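Local coordinates for protein putative O-acetylhomoserine (Thiol)-lyase (Campylobacter jejuni, PDB 4OC9) that probably makes homocysteine from O-acetylhomoserine and sulfide, as a pyridoxal-phosphate-dependent enzyme of the trans-sulfuration family, at residues H12-F17 and G66-N71; V25-N30 and A275-W280; S55-P60 and W266-G271; K175-C180 and G196-V201. All coordinates share one frame; numbering follows the deposited sequence.

Contact 1 of 4, residues H12-F17 and G66-N71; sequences HGAYNF and GQRLAN
Arg-68 reaches from helix 60-73 to the backbone of Gly-13, tying the N-terminal loop to this helix in a fold of the pyridoxal-phosphate-dependent Cys/Met metabolism family. The polar grip is a charged side chain on a carbonyl: Arg-68 NE donates to Gly-13 O at 2.9 Å, nearly straight at 167°, with the oxygen lying in the guanidinium plane. NH2 of Arg-68 adds only a weak bond to the same oxygen. A chain extended from CG to NE gives arginine the length this bond needs, while the side chain also packs on Leu-283 and Leu-286 of helix 276-309. At Gly-13, a phi of 125° suits glycine, since a CB would press on the carbonyl O of His-12.

Apolar contact is small. Ala-14 points its methyl at the helix, CB lying 3.5 Å from Gln-67 CB, and Tyr-15 CB sits obliquely beside the guanidinium while its hydroxyl is hydrogen-bonded to Ser-22 O.

Water extends the polar network. One molecule accepts from Gly-13 N, donates to Tyr-15 O and takes a weak bond from Arg-68 NH2. A second spans the gap to the helix, donating to His-12 O at 2.8 Å and accepting from Asn-71 ND2 at 3.1 Å.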
loop_
_atom_site.group_PDB
_atom_site.type_symbol
_atom_site.label_atom_id
_atom_site.label_comp_id
_atom_site.label_asym_id
_atom_site.label_seq_id
_atom_site.Cartn_x
_atom_site.Cartn_y
_atom_site.Cartn_z
ATOM N N HIS D 12 -4.084 7.671 -20.542
ATOM C CA HIS D 12 -5.420 8.238 -20.548
ATOM C C HIS D 12 -6.426 7.225 -21.027
ATOM O O HIS D 12 -6.172 6.496 -21.981
ATOM C CB HIS D 12 -5.467 9.393 -21.537
ATOM C CG HIS D 12 -4.532 10.507 -21.217
ATOM N ND1 HIS D 12 -4.896 11.573 -20.433
ATOM C CD2 HIS D 12 -3.242 10.712 -21.555
ATOM C CE1 HIS D 12 -3.883 12.407 -20.329
ATOM N NE2 HIS D 12 -2.864 11.909 -20.996
ATOM N N GLY D 13 -7.587 7.197 -20.388
ATOM C CA GLY D 13 -8.640 6.253 -20.772
ATOM C C GLY D 13 -9.151 5.367 -19.631
ATOM O O GLY D 13 -8.478 5.172 -18.612
ATOM N N ALA D 14 -10.382 4.871 -19.801
ATOM C CA ALA D 14 -11.031 4.006 -18.835
ATOM C C ALA D 14 -11.081 4.548 -17.403
ATOM O O ALA D 14 -11.255 3.772 -16.485
ATOM C CB ALA D 14 -10.364 2.644 -18.847
ATOM N N TYR D 15 -10.955 5.859 -17.224
ATOM C CA TYR D 15 -11.002 6.506 -15.912
ATOM C C TYR D 15 -11.456 7.976 -16.111
ATOM O O TYR D 15 -10.718 8.704 -16.744
ATOM C CB TYR D 15 -9.645 6.432 -15.195
ATOM C CG TYR D 15 -9.580 7.263 -13.917
ATOM C CD1 TYR D 15 -10.283 6.883 -12.773
ATOM C CD2 TYR D 15 -8.741 8.380 -13.825
ATOM C CE1 TYR D 15 -10.225 7.640 -11.613
ATOM C CE2 TYR D 15 -8.663 9.134 -12.665
ATOM C CZ TYR D 15 -9.389 8.762 -11.561
ATOM O OH TYR D 15 -9.321 9.516 -10.411
ATOM N N ASN D 16 -12.674 8.306 -15.625
ATOM C CA ASN D 16 -13.449 9.601 -15.631
ATOM C C ASN D 16 -13.206 10.591 -14.604
ATOM O O ASN D 16 -13.666 11.683 -14.802
ATOM C CB ASN D 16 -14.939 9.264 -15.363
ATOM C CG ASN D 16 -15.871 10.426 -15.477
ATOM O OD1 ASN D 16 -16.715 10.714 -14.563
ATOM N ND2 ASN D 16 -15.736 11.114 -16.561
ATOM N N PHE D 17 -12.430 10.266 -13.591
ATOM C CA PHE D 17 -12.214 11.175 -12.468
ATOM C C PHE D 17 -13.510 11.088 -11.670
ATOM O O PHE D 17 -14.595 11.421 -12.173
ATOM C CB PHE D 17 -11.963 12.637 -12.835
ATOM C CG PHE D 17 -10.831 12.833 -13.789
ATOM C CD1 PHE D 17 -9.539 12.666 -13.373
ATOM C CD2 PHE D 17 -11.062 13.245 -15.088
ATOM C CE1 PHE D 17 -8.488 12.825 -14.254
ATOM C CE2 PHE D 17 -10.019 13.420 -15.976
ATOM C CZ PHE D 17 -8.726 13.203 -15.559
ATOM N N GLY D 66 -7.613 -3.258 -16.556
ATOM C CA GLY D 66 -8.124 -4.203 -17.565
ATOM C C GLY D 66 -8.444 -3.537 -18.882
ATOM O O GLY D 66 -7.991 -3.993 -19.954
ATOM N N GLN D 67 -9.185 -2.438 -18.816
ATOM C CA GLN D 67 -9.585 -1.746 -20.023
ATOM C C GLN D 67 -8.388 -1.101 -20.735
ATOM O O GLN D 67 -8.294 -1.144 -21.963
ATOM C CB GLN D 67 -10.700 -0.738 -19.723
ATOM C CG GLN D 67 -11.349 -0.205 -20.988
ATOM C CD GLN D 67 -12.042 -1.311 -21.764
ATOM O OE1 GLN D 67 -12.907 -2.041 -21.227
ATOM N NE2 GLN D 67 -11.709 -1.419 -23.039
ATOM N N ARG D 68 -7.488 -0.505 -19.985
ATOM C CA ARG D 68 -6.319 0.084 -20.616
ATOM C C ARG D 68 -5.469 -0.985 -21.275
ATOM O O ARG D 68 -4.944 -0.757 -22.364
ATOM C CB ARG D 68 -5.457 0.921 -19.676
ATOM C CG ARG D 68 -6.097 2.235 -19.256
ATOM C CD ARG D 68 -5.132 3.056 -18.433
ATOM N NE ARG D 68 -5.767 4.281 -17.957
ATOM C CZ ARG D 68 -5.217 5.123 -17.100
ATOM N NH1 ARG D 68 -4.039 4.861 -16.575
ATOM N NH2 ARG D 68 -5.873 6.203 -16.715
ATOM N N LEU D 69 -5.269 -2.111 -20.607
ATOM C CA LEU D 69 -4.477 -3.189 -21.223
ATOM C C LEU D 69 -5.143 -3.623 -22.528
ATOM O O LEU D 69 -4.451 -3.915 -23.514
ATOM C CB LEU D 69 -4.308 -4.386 -20.300
ATOM C CG LEU D 69 -3.331 -4.269 -19.138
ATOM C CD1 LEU D 69 -3.571 -5.356 -18.116
ATOM C CD2 LEU D 69 -1.921 -4.314 -19.676
ATOM N N ALA D 70 -6.473 -3.659 -22.532
ATOM C CA ALA D 70 -7.203 -4.022 -23.738
ATOM C C ALA D 70 -7.003 -2.947 -24.819
ATOM O O ALA D 70 -6.852 -3.257 -25.992
ATOM C CB ALA D 70 -8.693 -4.188 -23.452
ATOM N N ASN D 71 -7.048 -1.705 -24.411
ATOM C CA ASN D 71 -6.865 -0.589 -25.329
ATOM C C ASN D 71 -5.493 -0.585 -25.964
ATOM O O ASN D 71 -5.393 -0.406 -27.168
ATOM C CB ASN D 71 -7.125 0.756 -24.635
ATOM C CG ASN D 71 -8.563 0.905 -24.214
ATOM O OD1 ASN D 71 -9.381 0.061 -24.515
ATOM N ND2 ASN D 71 -8.868 1.957 -23.481
HETATM O O HOH W 1 -6.525 3.832 -22.715
HETATM O O HOH W 2 -7.613 8.643 -17.591
#

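Contact 2 of 4, residues V25-N30 and A275-W280; sequences VPIYQN and APQNAW
The indole of Trp-280 takes Ile-27 over one face and the carbonyl of Val-25 at its edge. CG1 of Ile-27 stands 3.6 Å from the centroid of the five-membered ring, only 15° off the normal, a CH-pi contact. CD1 continues over the same face toward the rim, 3.7 Å from Trp-280 CD2. With CG1 anti to its own carbonyl carbon (chi1 -54°) and CD1 extended beyond it, isoleucine lays two consecutive carbons on the ring. Near the indole plane, Val-25 O lies 2.9 Å from Trp-280 NE1.

The amide planes of Gln-29 and Gln-277 are nearly coplanar, 18° apart, but their bonding differs. Gln-29 NE2 is held by Thr-213 O of the fourth subunit, whereas Gln-277 OE1 is buried without a polar partner and faces Ile-27 CD1 at 3.7 Å.

These groups lie where the loop 25-30 passes the N-terminal end of helix 276-309. Ala-275 is the N-cap, and Pro-276 suits the position after it because a first-turn residue needs no N-H for the helix. In the loop, Tyr-28 and Gln-29 are centres of successive inverse gamma turns.

The proline ring fits against that bent backbone: Pro-276 CG approaches Tyr-28 O to 3.3 Å, and its CB lies 4.2 Å from Ile-27 CG2. Tyr-28 O also accepts a hydrogen bond from Asn-59 ND2.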
loop_
_atom_site.group_PDB
_atom_site.type_symbol
_atom_site.label_atom_id
_atom_site.label_comp_id
_atom_site.label_asym_id
_atom_site.label_seq_id
_atom_site.Cartn_x
_atom_site.Cartn_y
_atom_site.Cartn_z
ATOM N N VAL D 25 -5.391 7.314 -10.361
ATOM C CA VAL D 25 -6.515 6.437 -10.077
ATOM C C VAL D 25 -6.478 6.081 -8.603
ATOM O O VAL D 25 -5.462 5.667 -8.077
ATOM C CB VAL D 25 -6.471 5.145 -10.893
ATOM C CG1 VAL D 25 -7.670 4.277 -10.590
ATOM C CG2 VAL D 25 -6.439 5.451 -12.386
ATOM N N PRO D 26 -7.601 6.251 -7.911
ATOM C CA PRO D 26 -7.567 5.919 -6.512
ATOM C C PRO D 26 -7.409 4.435 -6.272
ATOM O O PRO D 26 -7.806 3.612 -7.111
ATOM C CB PRO D 26 -8.946 6.364 -5.993
ATOM C CG PRO D 26 -9.541 7.205 -7.076
ATOM C CD PRO D 26 -8.911 6.752 -8.349
ATOM N N ILE D 27 -6.840 4.110 -5.112
ATOM C CA ILE D 27 -6.640 2.718 -4.732
ATOM C C ILE D 27 -7.844 2.311 -3.875
ATOM O O ILE D 27 -7.964 2.730 -2.708
ATOM C CB ILE D 27 -5.377 2.494 -3.901
ATOM C CG1 ILE D 27 -4.155 3.057 -4.617
ATOM C CG2 ILE D 27 -5.241 1.014 -3.602
ATOM C CD1 ILE D 27 -2.885 3.034 -3.771
ATOM N N TYR D 28 -8.721 1.505 -4.463
ATOM C CA TYR D 28 -9.895 1.024 -3.767
ATOM C C TYR D 28 -9.549 -0.219 -2.915
ATOM O O TYR D 28 -9.883 -1.346 -3.286
ATOM C CB TYR D 28 -11.063 0.767 -4.739
ATOM C CG TYR D 28 -11.577 2.055 -5.348
ATOM C CD1 TYR D 28 -12.556 2.813 -4.690
ATOM C CD2 TYR D 28 -11.074 2.550 -6.562
ATOM C CE1 TYR D 28 -13.022 4.004 -5.217
ATOM C CE2 TYR D 28 -11.535 3.751 -7.092
ATOM C CZ TYR D 28 -12.522 4.459 -6.411
ATOM O OH TYR D 28 -12.990 5.630 -6.904
ATOM N N GLN D 29 -8.890 0.019 -1.770
ATOM C CA GLN D 29 -8.486 -1.046 -0.837
ATOM C C GLN D 29 -9.833 -1.289 -0.132
ATOM O O GLN D 29 -10.105 -0.834 0.999
ATOM C CB GLN D 29 -7.380 -0.558 0.106
ATOM C CG GLN D 29 -6.803 -1.677 0.944
ATOM C CD GLN D 29 -6.071 -2.662 0.078
ATOM O OE1 GLN D 29 -5.115 -2.303 -0.582
ATOM N NE2 GLN D 29 -6.459 -3.946 0.159
ATOM N N ASN D 30 -10.667 -2.065 -0.835
ATOM C CA ASN D 30 -12.017 -2.350 -0.430
ATOM C C ASN D 30 -12.609 -3.622 -1.056
ATOM O O ASN D 30 -12.311 -3.951 -2.204
ATOM C CB ASN D 30 -12.793 -1.197 -1.028
ATOM C CG ASN D 30 -14.259 -1.271 -0.760
ATOM O OD1 ASN D 30 -14.735 -1.047 0.359
ATOM N ND2 ASN D 30 -15.003 -1.486 -1.830
ATOM N N ALA D 275 -5.342 -8.234 -6.083
ATOM C CA ALA D 275 -5.466 -7.231 -5.042
ATOM C C ALA D 275 -5.324 -5.802 -5.604
ATOM O O ALA D 275 -4.565 -5.550 -6.542
ATOM C CB ALA D 275 -4.432 -7.470 -3.969
ATOM N N PRO D 276 -6.051 -4.846 -5.025
ATOM C CA PRO D 276 -6.070 -3.435 -5.437
ATOM C C PRO D 276 -4.723 -2.733 -5.457
ATOM O O PRO D 276 -4.435 -1.904 -6.342
ATOM C CB PRO D 276 -6.964 -2.771 -4.397
ATOM C CG PRO D 276 -7.765 -3.850 -3.797
ATOM C CD PRO D 276 -6.959 -5.106 -3.893
ATOM N N GLN D 277 -3.899 -3.026 -4.476
ATOM C CA GLN D 277 -2.609 -2.378 -4.427
ATOM C C GLN D 277 -1.783 -2.850 -5.639
ATOM O O GLN D 277 -1.083 -2.045 -6.257
ATOM C CB GLN D 277 -1.907 -2.735 -3.119
ATOM C CG GLN D 277 -0.615 -1.997 -2.875
ATOM C CD GLN D 277 -0.818 -0.514 -2.616
ATOM O OE1 GLN D 277 -1.861 -0.090 -2.110
ATOM N NE2 GLN D 277 0.212 0.266 -2.884
ATOM N N ASN D 278 -1.818 -4.165 -5.916
ATOM C CA ASN D 278 -1.060 -4.712 -7.051
ATOM C C ASN D 278 -1.589 -4.148 -8.346
ATOM O O ASN D 278 -0.799 -3.719 -9.224
ATOM C CB ASN D 278 -1.016 -6.233 -7.107
ATOM C CG ASN D 278 -0.098 -6.840 -6.070
ATOM O OD1 ASN D 278 0.090 -6.325 -4.985
ATOM N ND2 ASN D 278 0.481 -7.989 -6.420
ATOM N N ALA D 279 -2.918 -4.055 -8.445
ATOM C CA ALA D 279 -3.550 -3.519 -9.658
ATOM C C ALA D 279 -3.094 -2.084 -9.892
ATOM O O ALA D 279 -2.714 -1.713 -11.009
ATOM C CB ALA D 279 -5.052 -3.588 -9.564
ATOM N N TRP D 280 -3.099 -1.289 -8.828
ATOM C CA TRP D 280 -2.679 0.111 -8.923
ATOM C C TRP D 280 -1.210 0.247 -9.341
ATOM O O TRP D 280 -0.884 1.044 -10.215
ATOM C CB TRP D 280 -2.945 0.853 -7.612
ATOM C CG TRP D 280 -2.625 2.282 -7.685
ATOM C CD1 TRP D 280 -3.409 3.245 -8.170
ATOM C CD2 TRP D 280 -1.429 2.917 -7.218
ATOM N NE1 TRP D 280 -2.771 4.487 -8.060
ATOM C CE2 TRP D 280 -1.555 4.303 -7.477
ATOM C CE3 TRP D 280 -0.252 2.449 -6.629
ATOM C CZ2 TRP D 280 -0.580 5.217 -7.143
ATOM C CZ3 TRP D 280 0.743 3.364 -6.308
ATOM C CH2 TRP D 280 0.563 4.742 -6.558
#

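Contact 3 of 4, residues S55-P60 and W266-G271; sequences SRLSNP and WLRDLG
Leu-57 lays one methyl against the base of Arg-268, its CD2 being 3.4 Å from both CA and CB of that residue, and the two side chains pass at a slant. The aliphatic start of an arginine makes a suitable surface for leucine, and the chain of Arg-268 then runs on, extended, to bond through NH1 with Tyr-245. Leu-267 packs the other way, onto the loop backbone: its CD1 rests 3.4 Å from Leu-57 O, and its side chain also touches Ile-79 and Val-81 of strand 77-81.

The loop leading into helix 60-73 thus meets the C-terminal end of helix 257-270. Gly-271 has left helical angles with a positive phi of 60°, and it leaves room for Arg-56, whose CD comes 4.0 Å from Gly-271 CA. Past this point the Arg-56 chain bends at chi3 (33°), which brings NH1 to the carbonyl of Arg-268 at the helix end.

There Arg-56 NH1 gives Arg-268 O a weak hydrogen bond, 2.8 Å long but with an angle of only 119°. Its strongest polar partner is Tyr-109 of the fourth subunit, bonded to NH2, which also bonds the pyridoxal-phosphate-bearing lysine side chain there. One guanidinium therefore links the end of helix 257-270, weakly, to the cofactor-bearing side chain of another subunit, so the contact lies at an active site shared between subunits.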
loop_
_atom_site.group_PDB
_atom_site.type_symbol
_atom_site.label_atom_id
_atom_site.label_comp_id
_atom_site.label_asym_id
_atom_site.label_seq_id
_atom_site.Cartn_x
_atom_site.Cartn_y
_atom_site.Cartn_z
ATOM N N SER D 55 -15.367 -7.273 -4.555
ATOM C CA SER D 55 -14.000 -7.272 -5.125
ATOM C C SER D 55 -13.418 -8.583 -5.605
ATOM O O SER D 55 -12.470 -8.565 -6.391
ATOM C CB SER D 55 -13.009 -6.490 -4.264
ATOM O OG SER D 55 -13.411 -5.147 -4.244
ATOM N N ARG D 56 -13.941 -9.701 -5.153
ATOM C CA ARG D 56 -13.422 -10.970 -5.688
ATOM C C ARG D 56 -13.753 -11.079 -7.178
ATOM O O ARG D 56 -13.036 -11.726 -7.922
ATOM C CB ARG D 56 -13.935 -12.180 -4.910
ATOM C CG ARG D 56 -13.822 -13.523 -5.630
ATOM C CD ARG D 56 -14.002 -14.730 -4.744
ATOM N NE ARG D 56 -14.932 -14.577 -3.635
ATOM C CZ ARG D 56 -16.245 -14.791 -3.616
ATOM N NH1 ARG D 56 -16.907 -15.103 -4.714
ATOM N NH2 ARG D 56 -16.889 -14.625 -2.470
ATOM N N LEU D 57 -14.832 -10.413 -7.606
ATOM C CA LEU D 57 -15.268 -10.419 -9.011
ATOM C C LEU D 57 -14.649 -9.265 -9.789
ATOM O O LEU D 57 -14.125 -9.463 -10.868
ATOM C CB LEU D 57 -16.780 -10.259 -9.118
ATOM C CG LEU D 57 -17.630 -11.161 -8.231
ATOM C CD1 LEU D 57 -19.055 -11.093 -8.741
ATOM C CD2 LEU D 57 -17.131 -12.572 -8.336
ATOM N N SER D 58 -14.775 -8.041 -9.251
ATOM C CA SER D 58 -14.212 -6.891 -9.905
ATOM C C SER D 58 -14.022 -5.761 -8.895
ATOM O O SER D 58 -14.737 -5.669 -7.890
ATOM C CB SER D 58 -15.093 -6.384 -11.031
ATOM O OG SER D 58 -16.296 -5.815 -10.512
ATOM N N ASN D 59 -13.075 -4.884 -9.223
ATOM C CA ASN D 59 -12.711 -3.711 -8.429
ATOM C C ASN D 59 -12.414 -2.545 -9.399
ATOM O O ASN D 59 -11.797 -2.757 -10.438
ATOM C CB ASN D 59 -11.533 -4.094 -7.554
ATOM C CG ASN D 59 -10.985 -2.943 -6.737
ATOM O OD1 ASN D 59 -10.474 -1.945 -7.281
ATOM N ND2 ASN D 59 -10.943 -3.138 -5.420
ATOM N N PRO D 60 -12.865 -1.326 -9.080
ATOM C CA PRO D 60 -12.650 -0.186 -9.973
ATOM C C PRO D 60 -11.191 0.097 -10.311
ATOM O O PRO D 60 -10.903 0.446 -11.462
ATOM C CB PRO D 60 -13.266 0.998 -9.224
ATOM C CG PRO D 60 -14.144 0.393 -8.183
ATOM C CD PRO D 60 -13.545 -0.933 -7.839
ATOM N N TRP D 266 -15.162 -18.211 -13.139
ATOM C CA TRP D 266 -13.814 -18.469 -12.636
ATOM C C TRP D 266 -13.342 -17.550 -11.493
ATOM O O TRP D 266 -12.734 -18.029 -10.531
ATOM C CB TRP D 266 -12.848 -18.540 -13.776
ATOM C CG TRP D 266 -13.360 -19.473 -14.870
ATOM C CD1 TRP D 266 -13.686 -19.127 -16.145
ATOM C CD2 TRP D 266 -13.733 -20.844 -14.730
ATOM N NE1 TRP D 266 -14.130 -20.208 -16.827
ATOM C CE2 TRP D 266 -14.187 -21.277 -15.981
ATOM C CE3 TRP D 266 -13.676 -21.768 -13.678
ATOM C CZ2 TRP D 266 -14.612 -22.608 -16.224
ATOM C CZ3 TRP D 266 -14.087 -23.087 -13.917
ATOM C CH2 TRP D 266 -14.541 -23.491 -15.186
ATOM N N LEU D 267 -13.569 -16.251 -11.598
ATOM C CA LEU D 267 -13.188 -15.372 -10.503
ATOM C C LEU D 267 -14.137 -15.611 -9.333
ATOM O O LEU D 267 -13.697 -15.795 -8.214
ATOM C CB LEU D 267 -13.207 -13.877 -10.867
ATOM C CG LEU D 267 -12.012 -13.337 -11.618
ATOM C CD1 LEU D 267 -12.237 -11.927 -12.137
ATOM C CD2 LEU D 267 -10.805 -13.384 -10.683
ATOM N N ARG D 268 -15.426 -15.645 -9.621
ATOM C CA ARG D 268 -16.390 -15.833 -8.566
ATOM C C ARG D 268 -16.238 -17.095 -7.769
ATOM O O ARG D 268 -16.330 -17.068 -6.553
ATOM C CB ARG D 268 -17.804 -15.772 -9.119
ATOM C CG ARG D 268 -18.851 -15.798 -8.027
ATOM C CD ARG D 268 -20.242 -15.519 -8.570
ATOM N NE ARG D 268 -21.204 -15.270 -7.477
ATOM C CZ ARG D 268 -22.491 -14.942 -7.637
ATOM N NH1 ARG D 268 -23.029 -14.820 -8.848
ATOM N NH2 ARG D 268 -23.250 -14.732 -6.573
ATOM N N ASP D 269 -15.973 -18.204 -8.440
ATOM C CA ASP D 269 -15.855 -19.486 -7.731
ATOM C C ASP D 269 -14.430 -19.958 -7.392
ATOM O O ASP D 269 -14.251 -20.669 -6.424
ATOM C CB ASP D 269 -16.596 -20.576 -8.537
ATOM C CG ASP D 269 -18.085 -20.231 -8.809
ATOM O OD1 ASP D 269 -18.627 -19.270 -8.222
ATOM O OD2 ASP D 269 -18.714 -20.940 -9.637
ATOM N N LEU D 270 -13.450 -19.653 -8.234
ATOM C CA LEU D 270 -12.051 -20.082 -7.979
ATOM C C LEU D 270 -11.262 -19.004 -7.244
ATOM O O LEU D 270 -10.286 -19.304 -6.543
ATOM C CB LEU D 270 -11.351 -20.574 -9.237
ATOM C CG LEU D 270 -11.649 -21.981 -9.813
ATOM C CD1 LEU D 270 -13.113 -22.305 -9.728
ATOM C CD2 LEU D 270 -11.131 -22.322 -11.226
ATOM N N GLY D 271 -11.679 -17.752 -7.422
ATOM C CA GLY D 271 -11.086 -16.630 -6.713
ATOM C C GLY D 271 -9.653 -16.186 -6.772
ATOM O O GLY D 271 -9.094 -15.819 -5.733
#

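Contact 4 of 4, residues K175-C180 and G196-V201; sequences KIVSIC and GVDVIV
Ile-179, Val-199 and Val-201 pack on one face of the sheet, with Ile-179 CG2 4.1 Å from Val-201 CG2. Val-177 CG1 extends the patch to Val-199 CG2, and helix 84-93 packs against Ile-179 and Val-201. On the face that carries Cys-180 and Ile-200, Cys-180 CB touches Val-197 CG1 at 3.8 Å. Beta-branched valine and isoleucine suit the strands and cover the Ile-179 face, while the smaller Cys-180 fits beside Val-197 on the other.

Strands 177-181 and 199-203 are parallel neighbours in the central seven-stranded mixed sheet of the cofactor-binding fold. Cys-180 N donates to Val-199 O at 2.8 Å, while Val-199 N and Val-201 N donate to Ser-178 O and Cys-180 O. The first two bonds run nearly along the C=O axis; the third donor stands 37° out of the carbonyl plane.

Just before strand 199-203, side chains take up much of the pairing. Asp-198 OD2 accepts from Ser-178 N at 2.8 Å (163°) through its anti lone pair. Ser-178 OG, set between its own N and carbonyl carbon (chi1 63°), accepts in turn from Asp-198 N at 3.1 Å. The other carboxylate oxygen, OD1, forms a salt bridge with Arg-222, and a water joins Ser-178 OG to Gly-196 O.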
loop_
_atom_site.group_PDB
_atom_site.type_symbol
_atom_site.label_atom_id
_atom_site.label_comp_id
_atom_site.label_asym_id
_atom_site.label_seq_id
_atom_site.Cartn_x
_atom_site.Cartn_y
_atom_site.Cartn_z
ATOM N N LYS D 175 -12.047 -23.458 -36.456
ATOM C CA LYS D 175 -12.926 -22.705 -35.535
ATOM C C LYS D 175 -12.498 -22.896 -34.068
ATOM O O LYS D 175 -13.324 -23.087 -33.172
ATOM C CB LYS D 175 -14.373 -23.136 -35.746
ATOM C CG LYS D 175 -14.768 -22.935 -37.180
ATOM C CD LYS D 175 -15.259 -21.542 -37.484
ATOM C CE LYS D 175 -16.674 -21.441 -36.931
ATOM N NZ LYS D 175 -17.257 -20.088 -37.131
ATOM N N ILE D 176 -11.183 -22.870 -33.851
ATOM C CA ILE D 176 -10.609 -23.027 -32.525
ATOM C C ILE D 176 -10.047 -21.689 -32.019
ATOM O O ILE D 176 -9.443 -20.917 -32.776
ATOM C CB ILE D 176 -9.477 -24.066 -32.516
ATOM C CG1 ILE D 176 -10.007 -25.421 -32.939
ATOM C CG2 ILE D 176 -8.874 -24.175 -31.122
ATOM C CD1 ILE D 176 -8.941 -26.497 -33.052
ATOM N N VAL D 177 -10.256 -21.432 -30.731
ATOM C CA VAL D 177 -9.774 -20.205 -30.093
ATOM C C VAL D 177 -8.281 -20.282 -29.888
ATOM O O VAL D 177 -7.773 -21.302 -29.381
ATOM C CB VAL D 177 -10.400 -20.008 -28.707
ATOM C CG1 VAL D 177 -9.729 -18.855 -27.979
ATOM C CG2 VAL D 177 -11.907 -19.799 -28.809
ATOM N N SER D 178 -7.571 -19.254 -30.358
ATOM C CA SER D 178 -6.120 -19.196 -30.212
ATOM C C SER D 178 -5.770 -18.280 -29.045
ATOM O O SER D 178 -6.321 -17.176 -28.919
ATOM C CB SER D 178 -5.453 -18.645 -31.466
ATOM O OG SER D 178 -5.856 -17.302 -31.719
ATOM N N ILE D 179 -4.850 -18.753 -28.205
ATOM C CA ILE D 179 -4.366 -18.018 -27.030
ATOM C C ILE D 179 -2.882 -17.686 -27.148
ATOM O O ILE D 179 -2.047 -18.596 -27.265
ATOM C CB ILE D 179 -4.470 -18.841 -25.733
ATOM C CG1 ILE D 179 -5.909 -19.232 -25.449
ATOM C CG2 ILE D 179 -3.937 -18.009 -24.574
ATOM C CD1 ILE D 179 -6.063 -20.200 -24.286
ATOM N N CYS D 180 -2.544 -16.396 -27.130
ATOM C CA CYS D 180 -1.165 -15.961 -27.217
ATOM C C CYS D 180 -0.689 -15.278 -25.936
ATOM O O CYS D 180 -1.256 -14.296 -25.531
ATOM C CB CYS D 180 -0.981 -14.972 -28.377
ATOM S SG CYS D 180 0.710 -14.316 -28.556
ATOM N N GLY D 196 -4.808 -11.937 -36.040
ATOM C CA GLY D 196 -5.850 -12.943 -35.846
ATOM C C GLY D 196 -5.967 -13.673 -34.516
ATOM O O GLY D 196 -6.809 -14.563 -34.377
ATOM N N VAL D 197 -5.140 -13.317 -33.538
ATOM C CA VAL D 197 -5.238 -13.983 -32.239
ATOM C C VAL D 197 -6.584 -13.618 -31.598
ATOM O O VAL D 197 -7.073 -12.512 -31.750
ATOM C CB VAL D 197 -4.049 -13.655 -31.321
ATOM C CG1 VAL D 197 -4.305 -14.081 -29.883
ATOM C CG2 VAL D 197 -2.786 -14.291 -31.864
ATOM N N ASP D 198 -7.165 -14.592 -30.916
ATOM C CA ASP D 198 -8.433 -14.435 -30.245
ATOM C C ASP D 198 -8.301 -13.935 -28.819
ATOM O O ASP D 198 -9.001 -12.998 -28.395
ATOM C CB ASP D 198 -9.131 -15.809 -30.240
ATOM C CG ASP D 198 -9.438 -16.321 -31.663
ATOM O OD1 ASP D 198 -10.008 -15.539 -32.475
ATOM O OD2 ASP D 198 -9.191 -17.530 -31.936
ATOM N N VAL D 199 -7.410 -14.577 -28.075
ATOM C CA VAL D 199 -7.165 -14.252 -26.688
ATOM C C VAL D 199 -5.690 -14.080 -26.363
ATOM O O VAL D 199 -4.864 -14.881 -26.726
ATOM C CB VAL D 199 -7.721 -15.362 -25.757
ATOM C CG1 VAL D 199 -7.372 -15.106 -24.293
ATOM C CG2 VAL D 199 -9.224 -15.467 -25.914
ATOM N N ILE D 200 -5.383 -13.000 -25.658
ATOM C CA ILE D 200 -4.021 -12.702 -25.234
ATOM C C ILE D 200 -3.875 -12.790 -23.718
ATOM O O ILE D 200 -4.733 -12.292 -22.974
ATOM C CB ILE D 200 -3.596 -11.292 -25.642
ATOM C CG1 ILE D 200 -3.326 -11.237 -27.138
ATOM C CG2 ILE D 200 -2.319 -10.907 -24.926
ATOM C CD1 ILE D 200 -3.018 -9.856 -27.652
ATOM N N VAL D 201 -2.843 -13.487 -23.263
ATOM C CA VAL D 201 -2.584 -13.559 -21.824
ATOM C C VAL D 201 -1.254 -12.876 -21.537
ATOM O O VAL D 201 -0.348 -12.849 -22.380
ATOM C CB VAL D 201 -2.584 -14.955 -21.211
ATOM C CG1 VAL D 201 -3.978 -15.519 -21.194
ATOM C CG2 VAL D 201 -1.594 -15.873 -21.922
HETATM O O HOH W 3 -6.608 -17.520 -34.188
#

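Contacts 1, 2 and 3 gather around helix 60-73 and the loops that precede it, whereas contact 4 lies in the central sheet, about 29 Å from contact 2 between centres. Contacts 1 and 2 meet where Tyr-15 OH packs 3.5 Å from Pro-26 CD. Contact 2 joins contact 3 through polar atoms: Asn-30 O and Ser-55 OG are 2.6 Å apart, a probable hydrogen bond. Both of these contacts also touch the fourth subunit, and contact 3 approaches its active site through Arg-56. Strand 199-203 of contact 4 leads toward Lys-206, which carries the pyridoxal phosphate in this structure. Contact 4 itself touches no other subunit.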